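Local structure of galactose-1-phosphate uridylyltransferase (Bacillus cereus, 4QVU) at residues Q187-V190 with R191-T195. The protein is of unknown function but has a HIT-like fold, binds zinc, and may act as a UDP-glucose:hexose-1-phosphate uridylyltransferase. Residues are numbered along the deposited sequence; the frame is centred on the assembly and turned at random.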
ATOM      1  N   GLN A 187      11.181  15.610 -22.030  1.00 70.64           N
ATOM      2  CA  GLN A 187      10.967  15.269 -23.432  1.00 70.79           C
ATOM      3  C   GLN A 187      11.331  13.810 -23.719  1.00 74.28           C
ATOM      4  O   GLN A 187      10.523  13.127 -24.338  1.00 74.73           O
ATOM      5  CB  GLN A 187      11.743  16.196 -24.363  1.00 73.85           C
ATOM      6  CG  GLN A 187      11.319  16.024 -25.817  1.00 81.71           C
ATOM      7  CD  GLN A 187      11.996  16.973 -26.760  1.00 91.31           C
ATOM      8  OE1 GLN A 187      13.220  17.151 -26.740  1.00 86.27           O
ATOM      9  NE2 GLN A 187      11.213  17.532 -27.665  1.00 79.93           N
ATOM     10  N   GLN A 188      12.492  13.320 -23.245  1.00 70.81           N
ATOM     11  CA  GLN A 188      12.916  11.932 -23.488  1.00 71.32           C
ATOM     12  C   GLN A 188      12.011  10.939 -22.765  1.00 74.11           C
ATOM     13  O   GLN A 188      11.612   9.949 -23.381  1.00 75.17           O
ATOM     14  CB  GLN A 188      14.383  11.694 -23.082  1.00 73.65           C
ATOM     15  CG  GLN A 188      15.408  12.451 -23.940  1.00 83.96           C
ATOM     16  CD  GLN A 188      15.209  12.229 -25.426  1.00100.74           C
ATOM     17  OE1 GLN A 188      14.624  13.066 -26.127  1.00 92.95           O
ATOM     18  NE2 GLN A 188      15.641  11.074 -25.927  1.00 95.52           N
ATOM     19  N   THR A 189      11.645  11.216 -21.498  1.00 68.27           N
ATOM     20  CA  THR A 189      10.773  10.332 -20.733  1.00 66.44           C
ATOM     21  C   THR A 189       9.406  10.273 -21.422  1.00 70.32           C
ATOM     22  O   THR A 189       8.873   9.180 -21.559  1.00 71.29           O
ATOM     23  CB  THR A 189      10.667  10.761 -19.255  1.00 72.63           C
ATOM     24  OG1 THR A 189      11.981  10.931 -18.698  1.00 67.63           O
ATOM     25  CG2 THR A 189       9.881   9.755 -18.412  1.00 68.78           C
ATOM     26  N   VAL A 190       8.875  11.414 -21.902  1.00 66.72           N
ATOM     27  CA  VAL A 190       7.592  11.488 -22.624  1.00 66.69           C
ATOM     28  C   VAL A 190       7.695  10.655 -23.920  1.00 72.43           C
ATOM     29  O   VAL A 190       6.820   9.819 -24.170  1.00 72.67           O
ATOM     30  CB  VAL A 190       7.169  12.961 -22.903  1.00 70.57           C
ATOM     31  CG1 VAL A 190       6.144  13.070 -24.037  1.00 71.33           C
ATOM     32  CG2 VAL A 190       6.647  13.625 -21.631  1.00 68.40           C
ATOM     33  N   ARG A 191       8.780  10.851 -24.703  1.00 70.23           N
ATOM     34  CA  ARG A 191       9.052  10.125 -25.949  1.00 72.36           C
ATOM     35  C   ARG A 191       9.038   8.618 -25.706  1.00 77.88           C
ATOM     36  O   ARG A 191       8.445   7.894 -26.505  1.00 80.18           O
ATOM     37  CB  ARG A 191      10.388  10.552 -26.572  1.00 71.04           C
ATOM     38  CG  ARG A 191      10.283  11.847 -27.350  1.00 75.15           C
ATOM     39  CD  ARG A 191      11.630  12.400 -27.757  1.00 82.46           C
ATOM     40  NE  ARG A 191      11.472  13.502 -28.706  1.00 90.38           N
ATOM     41  CZ  ARG A 191      12.433  14.355 -29.043  1.00100.95           C
ATOM     42  NH1 ARG A 191      13.631  14.276 -28.477  1.00 84.39           N
ATOM     43  NH2 ARG A 191      12.195  15.317 -29.924  1.00 87.55           N
ATOM     44  N   TYR A 192       9.640   8.157 -24.589  1.00 72.04           N
ATOM     45  CA  TYR A 192       9.670   6.745 -24.209  1.00 71.14           C
ATOM     46  C   TYR A 192       8.257   6.234 -23.913  1.00 72.89           C
ATOM     47  O   TYR A 192       7.912   5.145 -24.369  1.00 73.22           O
ATOM     48  CB  TYR A 192      10.594   6.515 -22.992  1.00 70.95           C
ATOM     49  CG  TYR A 192      10.382   5.187 -22.296  1.00 71.05           C
ATOM     50  CD1 TYR A 192      10.846   3.998 -22.858  1.00 74.52           C
ATOM     51  CD2 TYR A 192       9.712   5.114 -21.078  1.00 69.14           C
ATOM     52  CE1 TYR A 192      10.637   2.773 -22.228  1.00 74.47           C
ATOM     53  CE2 TYR A 192       9.492   3.896 -20.443  1.00 68.49           C
ATOM     54  CZ  TYR A 192       9.956   2.728 -21.022  1.00 75.62           C
ATOM     55  OH  TYR A 192       9.727   1.532 -20.391  1.00 75.86           O
ATOM     56  N   ILE A 193       7.456   7.007 -23.148  1.00 67.73           N
ATOM     57  CA  ILE A 193       6.086   6.625 -22.771  1.00 66.80           C
ATOM     58  C   ILE A 193       5.228   6.468 -24.034  1.00 75.10           C
ATOM     59  O   ILE A 193       4.539   5.454 -24.176  1.00 75.66           O
ATOM     60  CB  ILE A 193       5.442   7.623 -21.767  1.00 66.67           C
ATOM     61  CG1 ILE A 193       6.203   7.600 -20.425  1.00 64.49           C
ATOM     62  CG2 ILE A 193       3.943   7.311 -21.557  1.00 65.30           C
ATOM     63  CD1 ILE A 193       5.795   8.638 -19.442  1.00 63.03           C
ATOM     64  N   LEU A 194       5.320   7.427 -24.962  1.00 73.51           N
ATOM     65  CA  LEU A 194       4.526   7.396 -26.186  1.00 75.46           C
ATOM     66  C   LEU A 194       5.000   6.332 -27.178  1.00 84.88           C
ATOM     67  O   LEU A 194       4.200   5.922 -28.023  1.00 87.19           O
ATOM     68  CB  LEU A 194       4.552   8.767 -26.883  1.00 75.74           C
ATOM     69  CG  LEU A 194       3.943   9.946 -26.129  1.00 77.49           C
ATOM     70  CD1 LEU A 194       4.088  11.209 -26.924  1.00 78.77           C
ATOM     71  CD2 LEU A 194       2.474   9.712 -25.803  1.00 77.76           C
ATOM     72  N   THR A 195       6.269   5.863 -27.070  1.00 82.91           N
ATOM     73  CA  THR A 195       6.835   4.922 -28.035  1.00 85.35           C
ATOM     74  C   THR A 195       7.012   3.482 -27.490  1.00 91.03           C
ATOM     75  O   THR A 195       6.489   2.564 -28.125  1.00 92.77           O
ATOM     76  CB  THR A 195       8.198   5.444 -28.521  1.00 86.54           C
ATOM     77  OG1 THR A 195       8.029   6.766 -29.024  1.00 80.75           O
ATOM     78  CG2 THR A 195       8.839   4.561 -29.588  1.00 86.59           C
TER
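Gln187 and Arg191 sit one turn apart on the last part of helix 179-195, and their flat ends stack. The Gln187 amide lies over one face of the Arg191 guanidinium. The two planes differ by 14°, and Gln187 CD stands 3.4 Å above the guanidinium plane of Arg191, over its centre. No hydrogen bond joins these two groups; they meet face to face. Gln187 CG is anti to the backbone N (chi1 -169°), and the chain then runs out straight, which carries the amide over the arginine.

Gln188 meets the same guanidinium at its edge. Arg191 NH1 donates to Gln188 OE1 at 2.8 Å, in the carbonyl plane of the amide. Here the amide and guanidinium planes are turned 82° apart. The Gln188 chain bends at chi2, which brings OE1 back to Arg191.

On another side of the helix, Val190 and Leu194 lie side by side, with Val190 CG1 4.0 Å from Leu194 CD1. Both also touch Tyr204 of strand 203-211. Backbone bonds from Arg191 N to Gln187 O (2.9 Å) and from Leu194 N to Val190 O (2.9 Å) keep the alpha-helical spacing. Near the helix end, Thr195 OG1 donates to Arg191 O at 2.8 Å.

Gln187 NE2 also donates to Ile74 O and Tyr77 O, and Arg191 NE bonds Ala75 O. The stacked pair therefore joins the helix to segment 74-77. With one face under an amide, NH1 bonded to an amide oxygen and NE to a backbone carbonyl oxygen, the guanidinium is probably held in its rotation by the stack and these two bonds.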